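Local coordinates for protein TetR-like transcriptional regulator (Rhodococcus, PDB 3F1B) that probably binds DNA at cis-regulatory sites and regulates transcription as a member of the TetR family, at residues E89-R92 with R93-G97; G175-E178 with V179-A183. One frame throughout, in Å; residues are numbered along the deposited sequence.

Contact 1 of 2, residues E89-R92 with R93-G97; sequences EQLR and RALEG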
loop_
_atom_site.group_PDB
_atom_site.type_symbol
_atom_site.label_atom_id
_atom_site.label_comp_id
_atom_site.label_asym_id
_atom_site.label_seq_id
_atom_site.Cartn_x
_atom_site.Cartn_y
_atom_site.Cartn_z
ATOM N N GLU A 89 -10.594 -13.920 19.680
ATOM C CA GLU A 89 -9.764 -15.053 19.332
ATOM C C GLU A 89 -9.738 -15.195 17.815
ATOM O O GLU A 89 -8.740 -15.634 17.245
ATOM C CB GLU A 89 -10.262 -16.311 20.021
ATOM C CG GLU A 89 -9.486 -17.555 19.658
ATOM C CD GLU A 89 -8.019 -17.503 20.058
ATOM O OE1 GLU A 89 -7.243 -18.285 19.461
ATOM O OE2 GLU A 89 -7.632 -16.717 20.960
ATOM N N GLN A 90 -10.816 -14.775 17.165
ATOM C CA GLN A 90 -10.821 -14.720 15.702
ATOM C C GLN A 90 -9.815 -13.723 15.173
ATOM O O GLN A 90 -8.987 -14.065 14.343
ATOM C CB GLN A 90 -12.184 -14.369 15.202
ATOM C CG GLN A 90 -13.172 -15.439 15.474
ATOM C CD GLN A 90 -14.531 -15.081 14.948
ATOM O OE1 GLN A 90 -15.240 -15.935 14.386
ATOM N NE2 GLN A 90 -14.916 -13.812 15.119
ATOM N N LEU A 91 -9.865 -12.514 15.713
ATOM C CA LEU A 91 -8.875 -11.450 15.453
ATOM C C LEU A 91 -7.443 -11.893 15.764
ATOM O O LEU A 91 -6.566 -11.845 14.894
ATOM C CB LEU A 91 -9.224 -10.191 16.262
ATOM C CG LEU A 91 -8.729 -8.802 15.786
ATOM C CD1 LEU A 91 -7.861 -8.061 16.827
ATOM C CD2 LEU A 91 -8.052 -8.814 14.451
ATOM N N ARG A 92 -7.199 -12.348 16.989
ATOM C CA ARG A 92 -5.887 -12.908 17.290
ATOM C C ARG A 92 -5.452 -14.035 16.300
ATOM O O ARG A 92 -4.289 -14.042 15.826
ATOM C CB ARG A 92 -5.806 -13.339 18.745
ATOM C CG ARG A 92 -4.524 -14.077 19.134
ATOM C CD ARG A 92 -4.644 -14.380 20.645
ATOM N NE ARG A 92 -4.531 -15.768 21.174
ATOM C CZ ARG A 92 -4.641 -16.931 20.512
ATOM N NH1 ARG A 92 -4.517 -18.079 21.171
ATOM N NH2 ARG A 92 -4.875 -16.975 19.208
ATOM N N ARG A 93 -6.363 -14.943 15.932
ATOM C CA ARG A 93 -5.934 -16.048 15.054
ATOM C C ARG A 93 -5.673 -15.602 13.633
ATOM O O ARG A 93 -4.806 -16.172 12.945
ATOM C CB ARG A 93 -6.925 -17.183 15.056
ATOM C CG ARG A 93 -7.002 -17.866 16.369
ATOM C CD ARG A 93 -7.808 -19.120 16.193
ATOM N NE ARG A 93 -7.787 -19.893 17.426
ATOM C CZ ARG A 93 -8.377 -21.058 17.599
ATOM N NH1 ARG A 93 -9.050 -21.600 16.608
ATOM N NH2 ARG A 93 -8.282 -21.657 18.779
ATOM N N ALA A 94 -6.396 -14.562 13.205
ATOM C CA ALA A 94 -6.241 -14.007 11.888
ATOM C C ALA A 94 -4.942 -13.231 11.810
ATOM O O ALA A 94 -4.222 -13.317 10.819
ATOM C CB ALA A 94 -7.427 -13.101 11.533
ATOM N N LEU A 95 -4.650 -12.489 12.863
ATOM C CA LEU A 95 -3.452 -11.690 12.902
ATOM C C LEU A 95 -2.283 -12.630 12.869
ATOM O O LEU A 95 -1.313 -12.429 12.133
ATOM C CB LEU A 95 -3.417 -10.856 14.186
ATOM C CG LEU A 95 -4.279 -9.646 14.028
ATOM C CD1 LEU A 95 -4.295 -8.921 15.338
ATOM C CD2 LEU A 95 -3.646 -8.800 12.920
ATOM N N GLU A 96 -2.364 -13.679 13.669
ATOM C CA GLU A 96 -1.249 -14.598 13.721
ATOM C C GLU A 96 -1.069 -15.407 12.457
ATOM O O GLU A 96 0.064 -15.587 12.013
ATOM C CB GLU A 96 -1.310 -15.425 14.979
ATOM C CG GLU A 96 -0.978 -14.466 16.145
ATOM C CD GLU A 96 -1.307 -14.991 17.530
ATOM O OE1 GLU A 96 -1.519 -16.225 17.649
ATOM O OE2 GLU A 96 -1.339 -14.168 18.499
ATOM N N GLY A 97 -2.161 -15.867 11.852
ATOM C CA GLY A 97 -2.075 -16.567 10.567
ATOM C C GLY A 97 -1.517 -15.693 9.431
ATOM O O GLY A 97 -0.538 -16.070 8.766
#
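E89 reaches R93 by setting its CG anti to the backbone N (chi1 177°) and then bending at chi2 (62°), while R93 sets CG beside its own backbone N, anti to the carbonyl carbon, and runs out straight to NE. The two chains meet one helical turn apart, with the carboxylate nearly perpendicular to the guanidinium. R93 NE donates to E89 OE1 over 2.7 Å, with an N-H...O angle of 147°, at the oxygen's anti lone pair and at the edge of the guanidinium, slightly tilted from its plane. The same oxygen takes a second cation: R92 NH2 stands 2.7 Å from E89 OE1, and E89 OE2 lies over the face of the R92 guanidinium, 3.0 Å above its plane. Both arginines therefore serve one carboxylate, which probably keeps it ionised. E89-R93 and R92-E96 are i to i+4 helix pairs and E89-R92 an i to i+3 pair, forming a four-residue charged network on helix 87-104, whose backbone here is held by i to i+4 bonds such as R93 N to E89 O (2.8 Å). A leucine in place of R93 removes the NE bond, and the E89 carboxylate, left with R92 as its mate in this network, would probably be freer to turn. Further along, E96 OE1 is a long 3.8 Å from R92 NH2, well out of the guanidinium plane, a matter of charge alone; E96 OE2 sits 3.2 Å from R92 CG. Around the helix, L91 CD2 packs on L95 CD1 (3.9 Å), and L91 also touches A190 and W191 of helix 179-196.

Contact 2 of 2, residues G175-E178 with V179-A183; sequences GEIE and VDAAA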
loop_
_atom_site.group_PDB
_atom_site.type_symbol
_atom_site.label_atom_id
_atom_site.label_comp_id
_atom_site.label_asym_id
_atom_site.label_seq_id
_atom_site.Cartn_x
_atom_site.Cartn_y
_atom_site.Cartn_z
ATOM N N GLY A 175 11.805 -9.361 8.155
ATOM C CA GLY A 175 12.425 -9.975 9.341
ATOM C C GLY A 175 12.866 -8.990 10.410
ATOM O O GLY A 175 13.663 -9.318 11.286
ATOM N N GLU A 176 12.365 -7.767 10.309
ATOM C CA GLU A 176 12.706 -6.748 11.261
ATOM C C GLU A 176 11.827 -6.873 12.483
ATOM O O GLU A 176 12.195 -6.384 13.525
ATOM C CB GLU A 176 12.588 -5.366 10.636
ATOM C CG GLU A 176 13.668 -5.124 9.578
ATOM C CD GLU A 176 13.190 -4.187 8.471
ATOM O OE1 GLU A 176 13.462 -2.958 8.565
ATOM O OE2 GLU A 176 12.513 -4.674 7.521
ATOM N N ILE A 177 10.666 -7.526 12.372
ATOM C CA ILE A 177 9.776 -7.675 13.545
ATOM C C ILE A 177 9.354 -9.103 13.682
ATOM O O ILE A 177 8.928 -9.702 12.692
ATOM C CB ILE A 177 8.425 -6.882 13.429
ATOM C CG1 ILE A 177 8.573 -5.585 12.638
ATOM C CG2 ILE A 177 7.764 -6.722 14.815
ATOM C CD1 ILE A 177 9.516 -4.534 13.273
ATOM N N GLU A 178 9.372 -9.619 14.909
ATOM C CA GLU A 178 8.842 -10.966 15.188
ATOM C C GLU A 178 7.325 -11.020 15.099
ATOM O O GLU A 178 6.637 -10.032 15.419
ATOM C CB GLU A 178 9.260 -11.422 16.564
ATOM C CG GLU A 178 10.458 -12.292 16.583
ATOM C CD GLU A 178 11.073 -12.347 17.956
ATOM O OE1 GLU A 178 10.387 -11.996 18.931
ATOM O OE2 GLU A 178 12.248 -12.729 18.077
ATOM N N VAL A 179 6.802 -12.162 14.663
ATOM C CA VAL A 179 5.357 -12.337 14.500
ATOM C C VAL A 179 4.528 -11.944 15.734
ATOM O O VAL A 179 3.555 -11.179 15.627
ATOM C CB VAL A 179 5.026 -13.749 14.027
ATOM C CG1 VAL A 179 3.519 -14.066 14.226
ATOM C CG2 VAL A 179 5.429 -13.876 12.563
ATOM N N ASP A 180 4.971 -12.434 16.887
ATOM C CA ASP A 180 4.395 -12.179 18.203
ATOM C C ASP A 180 4.392 -10.721 18.618
ATOM O O ASP A 180 3.366 -10.223 19.084
ATOM C CB ASP A 180 5.176 -12.981 19.269
ATOM C CG ASP A 180 5.282 -14.444 18.918
ATOM O OD1 ASP A 180 4.275 -14.981 18.391
ATOM O OD2 ASP A 180 6.357 -15.066 19.151
ATOM N N ALA A 181 5.547 -10.068 18.494
ATOM C CA ALA A 181 5.680 -8.639 18.733
ATOM C C ALA A 181 4.666 -7.894 17.836
ATOM O O ALA A 181 3.887 -7.045 18.295
ATOM C CB ALA A 181 7.103 -8.210 18.415
ATOM N N ALA A 182 4.627 -8.285 16.567
ATOM C CA ALA A 182 3.751 -7.642 15.605
ATOM C C ALA A 182 2.298 -7.922 15.961
ATOM O O ALA A 182 1.518 -7.003 16.027
ATOM C CB ALA A 182 4.063 -8.130 14.231
ATOM N N ALA A 183 1.935 -9.182 16.241
ATOM C CA ALA A 183 0.526 -9.515 16.518
ATOM C C ALA A 183 0.086 -8.849 17.789
ATOM O O ALA A 183 -1.056 -8.463 17.922
ATOM C CB ALA A 183 0.317 -11.009 16.633
#
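The planar backbone carbonyl of E178 is flanked by two methyls of the first turn of helix 179-196: CB of A181 lies on one side of its plane, 3.5 Å from E178 O, and CB of A182 on the other, 3.4 Å from E178 O. Between them A182 N approaches the far end of the oxygen, nearly in line with the C=O bond, and donates a straight hydrogen bond to E178 O at 2.9 Å. This is the first i to i+4 bond of helix 179-196, and E178 occupies its N-cap position. Just upstream, I177 adds an apolar element. Its CG2 is anti to the backbone N, which carries this methyl to the helix, where it rests against both A181 CB and A182 CB at 4.0 Å each; the CG1 branch and CD1 lead away. R171 of helix 153-173 touches I177, and V168 and V172 pack on A182. The loop begins at G175, where positive phi closes helix 153-173 in a Schellman motif, so that within four residues one helix is finished and the next begun. L99 of helix 87-104 covers V179, A182 and A183 from a third helix. The E178 carboxylate extends away from the helix start, with only CB and CG near V179 N, and its OE1 lies 5.1 Å from D180 OD2. At that spacing, with both residues exposed, any repulsion is probably modest and eased by solvent, and D180, in the first turn, is likely also to be favoured by the dipole at the helix's N-terminal end.

How the contacts relate
Both contacts are local to the chain and belong to the C-terminal domain, their centres 14 Å apart, but they differ in burial and chemistry. Contact 1 lies in the first turns of helix 87-104 and is partly buried, with leucines turned to helix 179-196 and a charged network that also reaches that helix through E96. Contact 2 is a surface turn where helix 179-196 starts, held by one main-chain bond and a few methyl contacts. Cations and a shared carboxylate dominate the first, whereas the second has acidic groups without a cation among its own residues. The two helices meet where E96 CG packs on A183 CB at 3.7 Å, joining the two contacts.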